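Local structure of serine protease inhibitor (Schistosoma haematobium, 3STO) at residues A21-Y26 against T41-I46; V189-F194 against I341-L346. The protein is probably an inhibitor of serine endopeptidases, built on the serpin fold. All blocks are in the same frame, centred on the assembly; numbering follows the deposited sequence.

Interaction 1 (A21-Y26 against T41-I46); sequences AFTHAY and TCPLGI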
loop_
_atom_site.group_PDB
_atom_site.type_symbol
_atom_site.label_atom_id
_atom_site.label_comp_id
_atom_site.label_asym_id
_atom_site.label_seq_id
_atom_site.Cartn_x
_atom_site.Cartn_y
_atom_site.Cartn_z
ATOM N N ALA A 21 6.473 -1.704 -13.255
ATOM C CA ALA A 21 5.682 -1.104 -14.339
ATOM C C ALA A 21 4.235 -0.905 -13.903
ATOM O O ALA A 21 3.665 0.180 -14.058
ATOM C CB ALA A 21 5.728 -1.990 -15.556
ATOM N N PHE A 22 3.648 -1.960 -13.352
ATOM C CA PHE A 22 2.320 -1.859 -12.777
ATOM C C PHE A 22 2.294 -0.723 -11.750
ATOM O O PHE A 22 1.482 0.186 -11.815
ATOM C CB PHE A 22 1.930 -3.173 -12.086
ATOM C CG PHE A 22 0.616 -3.091 -11.375
ATOM C CD1 PHE A 22 -0.581 -3.131 -12.089
ATOM C CD2 PHE A 22 0.567 -2.897 -10.000
ATOM C CE1 PHE A 22 -1.802 -3.011 -11.438
ATOM C CE2 PHE A 22 -0.650 -2.774 -9.330
ATOM C CZ PHE A 22 -1.842 -2.846 -10.048
ATOM N N THR A 23 3.199 -0.805 -10.788
ATOM C CA THR A 23 3.260 0.151 -9.693
ATOM C C THR A 23 3.250 1.602 -10.169
ATOM O O THR A 23 2.499 2.406 -9.659
ATOM C CB THR A 23 4.464 -0.123 -8.777
ATOM O OG1 THR A 23 4.220 -1.340 -8.050
ATOM C CG2 THR A 23 4.587 0.991 -7.803
ATOM N N HIS A 24 4.039 1.902 -11.186
ATOM C CA HIS A 24 4.073 3.238 -11.767
ATOM C C HIS A 24 2.744 3.652 -12.406
ATOM O O HIS A 24 2.265 4.753 -12.174
ATOM C CB HIS A 24 5.227 3.370 -12.785
ATOM C CG HIS A 24 5.428 4.769 -13.285
ATOM N ND1 HIS A 24 6.144 5.060 -14.426
ATOM C CD2 HIS A 24 5.000 5.961 -12.785
ATOM C CE1 HIS A 24 6.161 6.374 -14.607
ATOM N NE2 HIS A 24 5.469 6.940 -13.632
ATOM N N ALA A 25 2.139 2.749 -13.178
ATOM C CA ALA A 25 0.888 3.034 -13.859
ATOM C C ALA A 25 -0.182 3.271 -12.832
ATOM O O ALA A 25 -1.018 4.187 -12.948
ATOM C CB ALA A 25 0.484 1.860 -14.780
ATOM N N TYR A 26 -0.171 2.427 -11.818
ATOM C CA TYR A 26 -1.159 2.564 -10.777
ATOM C C TYR A 26 -0.999 3.908 -10.006
ATOM O O TYR A 26 -1.980 4.565 -9.667
ATOM C CB TYR A 26 -1.097 1.367 -9.851
ATOM C CG TYR A 26 -1.815 1.592 -8.564
ATOM C CD1 TYR A 26 -3.209 1.549 -8.520
ATOM C CD2 TYR A 26 -1.110 1.885 -7.382
ATOM C CE1 TYR A 26 -3.903 1.767 -7.331
ATOM C CE2 TYR A 26 -1.782 2.095 -6.178
ATOM C CZ TYR A 26 -3.190 2.033 -6.166
ATOM O OH TYR A 26 -3.905 2.221 -5.009
ATOM N N THR A 41 -1.581 4.585 0.200
ATOM C CA THR A 41 -1.786 3.366 -0.558
ATOM C C THR A 41 -0.623 2.355 -0.520
ATOM O O THR A 41 0.552 2.720 -0.403
ATOM C CB THR A 41 -2.087 3.671 -2.051
ATOM O OG1 THR A 41 -2.668 2.514 -2.674
ATOM C CG2 THR A 41 -0.790 4.086 -2.789
ATOM N N CYS A 42 -0.983 1.081 -0.699
ATOM C CA CYS A 42 -0.020 -0.013 -0.872
ATOM C C CYS A 42 -0.149 -0.774 -2.211
ATOM O O CYS A 42 -0.969 -1.688 -2.359
ATOM C CB CYS A 42 -0.130 -0.987 0.290
ATOM S SG CYS A 42 0.604 -2.564 -0.201
ATOM N N PRO A 43 0.677 -0.410 -3.185
ATOM C CA PRO A 43 0.530 -0.883 -4.576
ATOM C C PRO A 43 0.678 -2.383 -4.786
ATOM O O PRO A 43 0.099 -2.906 -5.754
ATOM C CB PRO A 43 1.647 -0.146 -5.323
ATOM C CG PRO A 43 2.039 0.967 -4.425
ATOM C CD PRO A 43 1.776 0.553 -3.033
ATOM N N LEU A 44 1.427 -3.068 -3.920
ATOM C CA LEU A 44 1.642 -4.516 -4.104
ATOM C C LEU A 44 0.419 -5.335 -3.677
ATOM O O LEU A 44 0.193 -6.436 -4.144
ATOM C CB LEU A 44 2.912 -5.008 -3.376
ATOM C CG LEU A 44 4.252 -4.444 -3.853
ATOM C CD1 LEU A 44 5.398 -5.126 -3.125
ATOM C CD2 LEU A 44 4.436 -4.589 -5.350
ATOM N N GLY A 45 -0.355 -4.794 -2.760
ATOM C CA GLY A 45 -1.584 -5.425 -2.371
ATOM C C GLY A 45 -2.602 -5.406 -3.490
ATOM O O GLY A 45 -3.402 -6.324 -3.583
ATOM N N ILE A 46 -2.578 -4.366 -4.327
ATOM C CA ILE A 46 -3.451 -4.307 -5.500
ATOM C C ILE A 46 -2.988 -5.376 -6.471
ATOM O O ILE A 46 -3.801 -6.098 -7.025
ATOM C CB ILE A 46 -3.376 -2.952 -6.266
ATOM C CG1 ILE A 46 -3.274 -1.749 -5.324
ATOM C CG2 ILE A 46 -4.549 -2.807 -7.223
ATOM C CD1 ILE A 46 -4.416 -1.632 -4.342
#
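Y26 and F22 of helix 18-30 pack on T41, P43 and I46, where strand 39-41 turns into helix 43-55, a buried helix-helix contact of the serpin fold beside strand 339-348. One hydrogen bond crosses the contact. The Y26 hydroxyl donates to T41 OG1, OH to OG1 2.7 Å, with the threonine oxygen at the edge of the ring and in its plane. T41 OG1 also bonds to Q342 OE1 on strand 339-348, so the tyrosine and glutamine grip the same hydroxyl.

The remaining contacts are van der Waals, mostly apolar. I46 works with both branches: CG1 lies over one face of the Y26 ring as a CH-pi contact, 4.2 Å from the centroid and offset toward the rim, while CG2 meets the edge of F22, 3.9 Å from CZ. Y26 has CG anti to the backbone N (chi1 165°), which carries its ring out from the helix to T41 and I46. P43 CB fits between T23 and the tyrosine, 3.9 Å from T23 OG1 and 4.0 Å from Y26 CD2. That threonine hydroxyl has its polar partner one turn back, at H19 O. L304 and L306 also touch the Y26 side chain.

Helix 43-55 is capped at its start: C42 is the N-cap, and its sulfur accepts from the first turn, G45 N to C42 SG 3.5 Å, with an N-H...S angle of 150°. At the F22 end, P43 O sits in the plane of the phenyl ring, 3.7 Å from F22 CE2.

Interaction 2 (V189-F194 against I341-L346); sequences VNVFYF and IQTNVL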
loop_
_atom_site.group_PDB
_atom_site.type_symbol
_atom_site.label_atom_id
_atom_site.label_comp_id
_atom_site.label_asym_id
_atom_site.label_seq_id
_atom_site.Cartn_x
_atom_site.Cartn_y
_atom_site.Cartn_z
ATOM N N VAL A 189 -11.485 -7.282 -1.279
ATOM C CA VAL A 189 -10.986 -6.441 -0.194
ATOM C C VAL A 189 -9.495 -6.734 0.048
ATOM O O VAL A 189 -9.110 -7.854 0.366
ATOM C CB VAL A 189 -11.781 -6.651 1.135
ATOM C CG1 VAL A 189 -11.340 -5.645 2.180
ATOM C CG2 VAL A 189 -13.269 -6.483 0.916
ATOM N N ASN A 190 -8.651 -5.728 -0.140
ATOM C CA ASN A 190 -7.232 -5.858 0.191
ATOM C C ASN A 190 -6.812 -5.110 1.485
ATOM O O ASN A 190 -7.182 -3.965 1.725
ATOM C CB ASN A 190 -6.314 -5.474 -0.991
ATOM C CG ASN A 190 -4.824 -5.648 -0.636
ATOM O OD1 ASN A 190 -4.103 -4.681 -0.358
ATOM N ND2 ASN A 190 -4.380 -6.895 -0.599
ATOM N N VAL A 191 -6.067 -5.814 2.319
ATOM C CA VAL A 191 -5.519 -5.286 3.547
ATOM C C VAL A 191 -4.001 -5.443 3.519
ATOM O O VAL A 191 -3.468 -6.528 3.227
ATOM C CB VAL A 191 -6.062 -6.035 4.779
ATOM C CG1 VAL A 191 -5.279 -5.644 6.026
ATOM C CG2 VAL A 191 -7.552 -5.777 4.957
ATOM N N PHE A 192 -3.291 -4.365 3.813
ATOM C CA PHE A 192 -1.837 -4.471 3.868
ATOM C C PHE A 192 -1.318 -3.920 5.178
ATOM O O PHE A 192 -1.292 -2.704 5.403
ATOM C CB PHE A 192 -1.197 -3.745 2.700
ATOM C CG PHE A 192 0.182 -4.234 2.360
ATOM C CD1 PHE A 192 1.309 -3.645 2.945
ATOM C CD2 PHE A 192 0.355 -5.264 1.426
ATOM C CE1 PHE A 192 2.586 -4.094 2.603
ATOM C CE2 PHE A 192 1.620 -5.712 1.068
ATOM C CZ PHE A 192 2.743 -5.133 1.648
ATOM N N TYR A 193 -0.913 -4.840 6.039
ATOM C CA TYR A 193 -0.518 -4.483 7.392
ATOM C C TYR A 193 1.004 -4.575 7.539
ATOM O O TYR A 193 1.605 -5.649 7.389
ATOM C CB TYR A 193 -1.232 -5.404 8.393
ATOM C CG TYR A 193 -1.166 -5.004 9.852
ATOM C CD1 TYR A 193 -1.807 -3.874 10.313
ATOM C CD2 TYR A 193 -0.492 -5.796 10.776
ATOM C CE1 TYR A 193 -1.768 -3.527 11.667
ATOM C CE2 TYR A 193 -0.442 -5.466 12.124
ATOM C CZ TYR A 193 -1.087 -4.336 12.568
ATOM O OH TYR A 193 -1.036 -4.008 13.912
ATOM N N PHE A 194 1.602 -3.429 7.830
ATOM C CA PHE A 194 3.005 -3.340 8.150
ATOM C C PHE A 194 3.175 -2.988 9.627
ATOM O O PHE A 194 2.491 -2.127 10.141
ATOM C CB PHE A 194 3.672 -2.278 7.270
ATOM C CG PHE A 194 5.147 -2.187 7.463
ATOM C CD1 PHE A 194 5.679 -1.487 8.547
ATOM C CD2 PHE A 194 6.014 -2.829 6.579
ATOM C CE1 PHE A 194 7.070 -1.397 8.735
ATOM C CE2 PHE A 194 7.393 -2.754 6.751
ATOM C CZ PHE A 194 7.928 -2.040 7.836
ATOM N N ILE A 341 -11.681 -2.877 -3.123
ATOM C CA ILE A 341 -11.467 -1.910 -2.074
ATOM C C ILE A 341 -10.189 -2.233 -1.344
ATOM O O ILE A 341 -9.987 -3.381 -0.946
ATOM C CB ILE A 341 -12.657 -1.900 -1.056
ATOM C CG1 ILE A 341 -13.939 -1.397 -1.725
ATOM C CG2 ILE A 341 -12.382 -0.972 0.088
ATOM C CD1 ILE A 341 -15.187 -1.727 -0.931
ATOM N N GLN A 342 -9.333 -1.216 -1.183
ATOM C CA GLN A 342 -8.170 -1.306 -0.295
ATOM C C GLN A 342 -8.370 -0.453 0.978
ATOM O O GLN A 342 -8.736 0.715 0.921
ATOM C CB GLN A 342 -6.855 -0.949 -1.015
ATOM C CG GLN A 342 -5.641 -1.051 -0.105
ATOM C CD GLN A 342 -4.340 -0.731 -0.832
ATOM O OE1 GLN A 342 -4.019 0.435 -1.076
ATOM N NE2 GLN A 342 -3.584 -1.763 -1.180
ATOM N N THR A 343 -8.167 -1.063 2.128
ATOM C CA THR A 343 -8.306 -0.355 3.362
ATOM C C THR A 343 -6.947 -0.389 4.069
ATOM O O THR A 343 -6.365 -1.472 4.255
ATOM C CB THR A 343 -9.444 -0.925 4.217
ATOM O OG1 THR A 343 -9.477 -0.242 5.484
ATOM C CG2 THR A 343 -9.255 -2.392 4.455
ATOM N N ASN A 344 -6.443 0.804 4.413
ATOM C CA ASN A 344 -5.074 0.996 4.912
ATOM C C ASN A 344 -5.029 1.707 6.274
ATOM O O ASN A 344 -5.909 2.500 6.624
ATOM C CB ASN A 344 -4.228 1.814 3.910
ATOM C CG ASN A 344 -4.160 1.184 2.527
ATOM O OD1 ASN A 344 -3.474 0.186 2.329
ATOM N ND2 ASN A 344 -4.870 1.773 1.558
ATOM N N VAL A 345 -3.985 1.423 7.040
ATOM C CA VAL A 345 -3.691 2.195 8.250
ATOM C C VAL A 345 -2.202 2.489 8.346
ATOM O O VAL A 345 -1.381 1.611 8.095
ATOM C CB VAL A 345 -4.168 1.508 9.530
ATOM C CG1 VAL A 345 -3.688 0.069 9.583
ATOM C CG2 VAL A 345 -3.699 2.313 10.768
ATOM N N LEU A 346 -1.880 3.747 8.650
ATOM C CA LEU A 346 -0.515 4.189 8.928
ATOM C C LEU A 346 -0.519 4.848 10.294
ATOM O O LEU A 346 -0.978 5.975 10.445
ATOM C CB LEU A 346 -0.028 5.196 7.871
ATOM C CG LEU A 346 1.417 5.750 7.962
ATOM C CD1 LEU A 346 2.484 4.649 7.903
ATOM C CD2 LEU A 346 1.694 6.776 6.859
#
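Strands 186-197 and 339-348 are the parallel neighbours of the main serpin sheet between which, in inhibitory serpins, the reactive-centre loop enters as an extra strand. N190 and Q342 sit where the two are still zipped, a position consistent with the shutter region of the family. N190 is bonded through both sides of its peptide: its N donates to I341 O at 2.8 Å, and its O receives T343 N at 3.1 Å. The first of these carbonyls, I341 O, also takes a CA-H...O contact from V189.

On the sheet face that carries N190 and Q342, their side chains run alongside each other, both with CG anti to the backbone N. Q342 NE2 donates to N190 OD1 at 3.1 Å, a nearly straight bond (168°). The acceptor lies in the glutamine's amide plane, but the donor is tilted 23° from the asparagine's carbonyl plane, and the two amides are turned 44° apart. NE2 also donates to C42 O; OE1, besides its bond from T41, accepts from N344 ND2 above the carbonyl plane.

The other face has V191 CG2 alongside T343 CG2, 3.8 Å apart. Farther along, the strands diverge: CA atoms are 4.7 Å apart at N190-Q342 and 7.4 Å apart at Y193-V345, where V345 CG1 merely meets the edge of the Y193 ring. With four bonds fixing its rotation, the buried Q342 amide holds the closed end; strand insertion here, as in inhibitory serpins, would probably have to break its bond to N190 along with the two backbone bonds of N190.

From the N terminus, helix 18-30 leads through a short connection and strand 39-41 into helix 43-55, and interaction 1 closes this small loop of 14 residues. The chain then runs through several helices and strands 112-124 and 143-148 before strand 186-197, whose pairing with strand 339-348 in interaction 2 closes a far larger loop of 146 residues. The two contacts are in series, neither enclosing nor crossing the other. In space they abut, with centres about 13 Å apart: the start of helix 43-55 packs against the sheet face that carries N190 and Q342, and T41 and I46 touch both helix 18-30 and strand 339-348. Together they tie the N-terminal helices to the middle of the main sheet.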